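Side-chain contacts in ESX-5 secretion system protein EccC5 (Mycobacterium tuberculosis, PDB 6J18), which forms, through the C-terminal ATPase domain seen here, part of the ESX-5 type VII secretion system, which secretes EsxN and a number of PE_PGRS and PPE proteins: residues Ser115-Leu120 and Ser155-Arg160; Ala177-Arg182 and Val226-Arg231. All blocks are in the same frame, centred on the assembly; numbering follows the deposited sequence. Where two conformers were deposited one is given.

Contact 1: residues Ser115-Leu120 and Ser155-Arg160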
loop_
_atom_site.group_PDB
_atom_site.type_symbol
_atom_site.label_atom_id
_atom_site.label_comp_id
_atom_site.label_asym_id
_atom_site.label_seq_id
_atom_site.Cartn_x
_atom_site.Cartn_y
_atom_site.Cartn_z
ATOM N N SER A 115 -5.953 -8.985 -2.018
ATOM C CA SER A 115 -7.081 -9.875 -1.767
ATOM C C SER A 115 -8.154 -9.160 -0.946
ATOM O O SER A 115 -9.349 -9.301 -1.209
ATOM C CB SER A 115 -6.616 -11.142 -1.045
ATOM O OG SER A 115 -7.694 -12.038 -0.849
ATOM N N GLU A 116 -7.714 -8.379 0.035
ATOM C CA GLU A 116 -8.621 -7.611 0.879
ATOM C C GLU A 116 -9.347 -6.529 0.086
ATOM O O GLU A 116 -10.521 -6.254 0.332
ATOM C CB GLU A 116 -7.856 -6.984 2.045
ATOM C CG GLU A 116 -7.705 -7.898 3.250
ATOM C CD GLU A 116 -9.039 -8.253 3.876
ATOM O OE1 GLU A 116 -9.648 -9.262 3.458
ATOM O OE2 GLU A 116 -9.484 -7.518 4.782
ATOM N N ILE A 117 -8.642 -5.915 -0.858
ATOM C CA ILE A 117 -9.248 -4.919 -1.734
ATOM C C ILE A 117 -10.400 -5.546 -2.516
ATOM O O ILE A 117 -11.468 -4.948 -2.659
ATOM C CB ILE A 117 -8.211 -4.319 -2.706
ATOM C CG1 ILE A 117 -7.224 -3.427 -1.949
ATOM C CG2 ILE A 117 -8.897 -3.523 -3.805
ATOM C CD1 ILE A 117 -6.082 -2.920 -2.805
ATOM N N GLY A 118 -10.182 -6.765 -3.000
ATOM C CA GLY A 118 -11.204 -7.491 -3.734
ATOM C C GLY A 118 -12.415 -7.827 -2.883
ATOM O O GLY A 118 -13.535 -7.904 -3.390
ATOM N N ARG A 119 -12.191 -8.025 -1.588
ATOM C CA ARG A 119 -13.274 -8.354 -0.665
ATOM C C ARG A 119 -14.109 -7.129 -0.298
ATOM O O ARG A 119 -15.339 -7.191 -0.259
ATOM C CB ARG A 119 -12.717 -8.992 0.613
ATOM C CG ARG A 119 -13.765 -9.188 1.707
ATOM C CD ARG A 119 -13.217 -9.947 2.906
ATOM N NE ARG A 119 -12.391 -9.108 3.773
ATOM C CZ ARG A 119 -12.867 -8.364 4.767
ATOM N NH1 ARG A 119 -14.170 -8.344 5.021
ATOM N NH2 ARG A 119 -12.041 -7.635 5.507
ATOM N N LEU A 120 -13.435 -6.014 -0.040
ATOM C CA LEU A 120 -14.078 -4.847 0.555
ATOM C C LEU A 120 -14.602 -3.836 -0.461
ATOM O O LEU A 120 -15.477 -3.030 -0.145
ATOM C CB LEU A 120 -13.098 -4.159 1.502
ATOM C CG LEU A 120 -12.682 -5.013 2.698
ATOM C CD1 LEU A 120 -11.399 -4.480 3.293
ATOM C CD2 LEU A 120 -13.789 -5.047 3.743
ATOM N N SER A 155 -8.900 -8.322 -13.941
ATOM C CA SER A 155 -8.787 -7.104 -14.735
ATOM C C SER A 155 -9.951 -6.150 -14.477
ATOM O O SER A 155 -10.007 -5.062 -15.048
ATOM C CB SER A 155 -8.703 -7.442 -16.227
ATOM O OG SER A 155 -9.788 -8.262 -16.627
ATOM N N ASP A 156 -10.879 -6.557 -13.616
ATOM C CA ASP A 156 -11.966 -5.673 -13.216
ATOM C C ASP A 156 -11.514 -4.743 -12.094
ATOM O O ASP A 156 -12.198 -3.773 -11.769
ATOM C CB ASP A 156 -13.198 -6.475 -12.788
ATOM C CG ASP A 156 -12.871 -7.568 -11.790
ATOM O OD1 ASP A 156 -11.676 -7.890 -11.618
ATOM O OD2 ASP A 156 -13.816 -8.116 -11.183
ATOM N N TYR A 157 -10.355 -5.043 -11.514
ATOM C CA TYR A 157 -9.752 -4.193 -10.491
ATOM C C TYR A 157 -8.504 -3.501 -11.019
ATOM O O TYR A 157 -8.282 -2.315 -10.767
ATOM C CB TYR A 157 -9.394 -5.005 -9.244
ATOM C CG TYR A 157 -10.571 -5.347 -8.364
ATOM C CD1 TYR A 157 -11.005 -4.468 -7.382
ATOM C CD2 TYR A 157 -11.246 -6.549 -8.515
ATOM C CE1 TYR A 157 -12.082 -4.778 -6.572
ATOM C CE2 TYR A 157 -12.323 -6.868 -7.714
ATOM C CZ TYR A 157 -12.738 -5.980 -6.745
ATOM O OH TYR A 157 -13.812 -6.298 -5.947
ATOM N N VAL A 158 -7.686 -4.254 -11.747
ATOM C CA VAL A 158 -6.414 -3.744 -12.244
ATOM C C VAL A 158 -6.603 -2.922 -13.510
ATOM O O VAL A 158 -6.796 -3.469 -14.596
ATOM C CB VAL A 158 -5.421 -4.885 -12.524
ATOM C CG1 VAL A 158 -4.091 -4.322 -13.003
ATOM C CG2 VAL A 158 -5.225 -5.730 -11.276
ATOM N N GLU A 159 -6.549 -1.605 -13.358
ATOM C CA GLU A 159 -6.667 -0.691 -14.485
ATOM C C GLU A 159 -5.438 -0.782 -15.379
ATOM O O GLU A 159 -5.547 -0.970 -16.590
ATOM C CB GLU A 159 -6.852 0.745 -13.991
ATOM C CG GLU A 159 -6.932 1.799 -15.086
ATOM C CD GLU A 159 -8.235 1.754 -15.862
ATOM O OE1 GLU A 159 -9.135 0.973 -15.485
ATOM O OE2 GLU A 159 -8.364 2.510 -16.847
ATOM N N ARG A 160 -4.267 -0.635 -14.767
ATOM C CA ARG A 160 -3.004 -0.709 -15.491
ATOM C C ARG A 160 -1.948 -1.437 -14.669
ATOM O O ARG A 160 -1.902 -1.311 -13.446
ATOM C CB ARG A 160 -2.506 0.693 -15.855
ATOM C CG ARG A 160 -3.343 1.414 -16.902
ATOM C CD ARG A 160 -3.046 0.906 -18.305
ATOM N NE ARG A 160 -2.081 1.753 -19.001
ATOM C CZ ARG A 160 -0.793 1.463 -19.141
ATOM N NH1 ARG A 160 -0.304 0.340 -18.632
ATOM N NH2 ARG A 160 0.009 2.296 -19.790
#

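Contact 2: residues Ala177-Arg182 and Val226-Arg231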
loop_
_atom_site.group_PDB
_atom_site.type_symbol
_atom_site.label_atom_id
_atom_site.label_comp_id
_atom_site.label_asym_id
_atom_site.label_seq_id
_atom_site.Cartn_x
_atom_site.Cartn_y
_atom_site.Cartn_z
ATOM N N ALA A 177 -2.307 12.234 -14.627
ATOM C CA ALA A 177 -3.345 12.979 -15.329
ATOM C C ALA A 177 -4.705 12.781 -14.664
ATOM O O ALA A 177 -5.494 13.719 -14.557
ATOM C CB ALA A 177 -3.403 12.560 -16.789
ATOM N N ALA A 178 -4.973 11.559 -14.218
ATOM C CA ALA A 178 -6.234 11.251 -13.554
ATOM C C ALA A 178 -6.301 11.924 -12.187
ATOM O O ALA A 178 -7.337 12.466 -11.802
ATOM C CB ALA A 178 -6.411 9.749 -13.418
ATOM N N LEU A 179 -5.188 11.892 -11.463
ATOM C CA LEU A 179 -5.118 12.486 -10.134
ATOM C C LEU A 179 -5.222 14.009 -10.193
ATOM O O LEU A 179 -5.825 14.631 -9.318
ATOM C CB LEU A 179 -3.822 12.073 -9.433
ATOM C CG LEU A 179 -3.689 10.593 -9.067
ATOM C CD1 LEU A 179 -2.320 10.306 -8.467
ATOM C CD2 LEU A 179 -4.795 10.174 -8.111
ATOM N N ALA A 180 -4.635 14.602 -11.228
ATOM C CA ALA A 180 -4.645 16.053 -11.393
ATOM C C ALA A 180 -6.057 16.583 -11.619
ATOM O O ALA A 180 -6.354 17.738 -11.309
ATOM C CB ALA A 180 -3.740 16.459 -12.546
ATOM N N GLY A 181 -6.925 15.735 -12.160
ATOM C CA GLY A 181 -8.297 16.121 -12.426
ATOM C C GLY A 181 -9.181 16.063 -11.195
ATOM O O GLY A 181 -10.294 16.585 -11.201
ATOM N N ARG A 182 -8.689 15.441 -10.129
ATOM C CA ARG A 182 -9.506 15.243 -8.936
ATOM C C ARG A 182 -9.481 16.450 -7.998
ATOM O O ARG A 182 -8.962 16.388 -6.881
ATOM C CB ARG A 182 -9.065 13.979 -8.204
ATOM C CG ARG A 182 -9.293 12.728 -9.036
ATOM C CD ARG A 182 -9.264 11.460 -8.205
ATOM N NE ARG A 182 -9.879 10.347 -8.922
ATOM C CZ ARG A 182 -10.013 9.120 -8.430
ATOM N NH1 ARG A 182 -9.578 8.842 -7.208
ATOM N NH2 ARG A 182 -10.588 8.173 -9.158
ATOM N N VAL A 226 4.261 11.962 -6.768
ATOM C CA VAL A 226 4.724 12.571 -5.522
ATOM C C VAL A 226 3.873 13.762 -5.031
ATOM O O VAL A 226 3.569 13.837 -3.839
ATOM C CB VAL A 226 6.200 13.024 -5.654
ATOM C CG1 VAL A 226 6.648 13.780 -4.411
ATOM C CG2 VAL A 226 7.101 11.824 -5.912
ATOM N N PRO A 227 3.472 14.687 -5.931
ATOM C CA PRO A 227 2.701 15.833 -5.423
ATOM C C PRO A 227 1.344 15.487 -4.798
ATOM O O PRO A 227 0.755 16.345 -4.141
ATOM C CB PRO A 227 2.490 16.690 -6.677
ATOM C CG PRO A 227 3.614 16.330 -7.571
ATOM C CD PRO A 227 3.816 14.866 -7.354
ATOM N N PHE A 228 0.858 14.265 -4.991
ATOM C CA PHE A 228 -0.467 13.895 -4.497
ATOM C C PHE A 228 -0.416 13.138 -3.174
ATOM O O PHE A 228 -1.453 12.886 -2.558
ATOM C CB PHE A 228 -1.207 13.057 -5.542
ATOM C CG PHE A 228 -1.363 13.744 -6.867
ATOM C CD1 PHE A 228 -2.352 14.695 -7.056
ATOM C CD2 PHE A 228 -0.520 13.441 -7.923
ATOM C CE1 PHE A 228 -2.497 15.333 -8.273
ATOM C CE2 PHE A 228 -0.661 14.074 -9.145
ATOM C CZ PHE A 228 -1.650 15.020 -9.319
ATOM N N VAL A 229 0.788 12.783 -2.741
ATOM C CA VAL A 229 0.976 11.988 -1.529
ATOM C C VAL A 229 0.432 12.697 -0.290
ATOM O O VAL A 229 -0.218 12.081 0.558
ATOM C CB VAL A 229 2.470 11.653 -1.314
ATOM C CG1 VAL A 229 2.719 11.141 0.102
ATOM C CG2 VAL A 229 2.944 10.646 -2.352
ATOM N N ASN A 230 0.682 13.999 -0.200
ATOM C CA ASN A 230 0.332 14.768 0.987
ATOM C C ASN A 230 -1.164 15.060 1.106
ATOM O O ASN A 230 -1.665 15.319 2.199
ATOM C CB ASN A 230 1.118 16.079 1.008
ATOM C CG ASN A 230 1.564 16.466 2.401
ATOM O OD1 ASN A 230 1.898 15.607 3.218
ATOM N ND2 ASN A 230 1.579 17.763 2.679
ATOM N N ARG A 231 -1.871 15.024 -0.018
ATOM C CA ARG A 231 -3.317 15.224 -0.014
ATOM C C ARG A 231 -4.018 14.028 -0.645
ATOM O O ARG A 231 -4.986 14.181 -1.392
ATOM C CB ARG A 231 -3.691 16.511 -0.754
ATOM C CG ARG A 231 -3.010 16.677 -2.102
ATOM C CD ARG A 231 -3.366 18.011 -2.744
ATOM N NE ARG A 231 -4.763 18.060 -3.169
ATOM C CZ ARG A 231 -5.174 17.827 -4.412
ATOM N NH1 ARG A 231 -4.292 17.529 -5.359
ATOM N NH2 ARG A 231 -6.464 17.893 -4.711
HETATM O O HOH W 1 -5.936 17.204 -7.764
#

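Contact 1: residues Ser115-Leu120 and Ser155-Arg160
The helix that follows the P-loop of this FtsK-type ATPase domain, 106-120, ends against the loop entering strand 158-162, where Tyr157 lies beside Ile117 and Gly118. It illustrates how one aromatic residue can join a helix terminus to a neighbouring strand entrance. With CG anti to its own carbonyl carbon (chi1 -77°), the Tyr157 ring extends toward the helix and meets it obliquely. Its CZ comes within 3.7 Å of Gly118 CA, so the ring comes up against backbone where Gly118 has no side chain, and CE1 is 4.0 Å from Ile117 O. The one pairing of apolar side chains is looser, with Ile117 CG2 standing 4.3 Å from Tyr157 CD1. The hydroxyl passes close to the carbonyl of Gly118, but its hydrogen bond goes to the carbonyl of Tyr121, just past the helix end. Elsewhere on the same last turn of the helix, Arg119 grips the buried Glu116 side-on. This carboxylate also has partners in Arg58 and the backbone N of Ala75. Both bonds of the grip are nearly straight and lie close to the guanidinium plane: Arg119 NE reaches Glu116 OE1 at 2.8 Å, and Arg119 NH2 meets the syn lone pair of Glu116 OE2 at 2.7 Å.

Contact 2: residues Ala177-Arg182 and Val226-Arg231
An aliphatic-on-aromatic contact, with a water beside it, joins the C-terminal end of helix 165-180 to the loop leading into helix 232-235, and Leu179 and Phe228 carry most of it. Here CB of the leucine covers the centre of the ring, and one branch end shares the contact. Leu179 CB stands 3.5 Å from the centroid of the Phe228 ring and 6° off its normal, an almost ideally centred CH-pi contact. The Leu179 chain then turns across the same ring, bringing CD1 to 3.7 Å from Phe228 CD2. Phe228 has CG anti to its carbonyl carbon (chi1 -58°), which directs the ring at the helix end. Its far tip, CZ, lies 3.6 Å from Ala180 N and also touches the methyl of Ala180, so backbone as well as side chains line the ring.

The polar link is indirect. Water 1, at the rim of the Phe228 ring and near its plane, accepts from Arg231 NH1 at 2.9 Å and can donate to Leu179 O at 3.0 Å. That carbonyl also receives the backbone N of Arg182. Arg231 gets there through a bend at its third torsion (-69°), which folds the guanidinium back toward the helix. Arg182 turns its own guanidinium the other way, to the carbonyls of Val235 and Pro202. Leu179 also rests on Ile204 and Leu237 of two central strands, a helix-on-sheet layer characteristic of the alpha/beta core of P-loop ATPases.

Contacts 1 and 2 follow one another along the chain, the first closing before the second opens, with centres 21 Å apart and nearest atoms about 8 Å apart, so they do not touch. What connects them is a beta-alpha-beta crossover: strand 158-162, entered at contact 1, runs into helix 165-180, whose end forms contact 2, and the chain later returns in the parallel strand 203-208. Strand 137-143 lies between these two strands in the mixed central sheet. Both contacts thus lie within the same FtsK-type core, one at the entry to the strand and one at the end of the helix, and both lie away from the bound ATP.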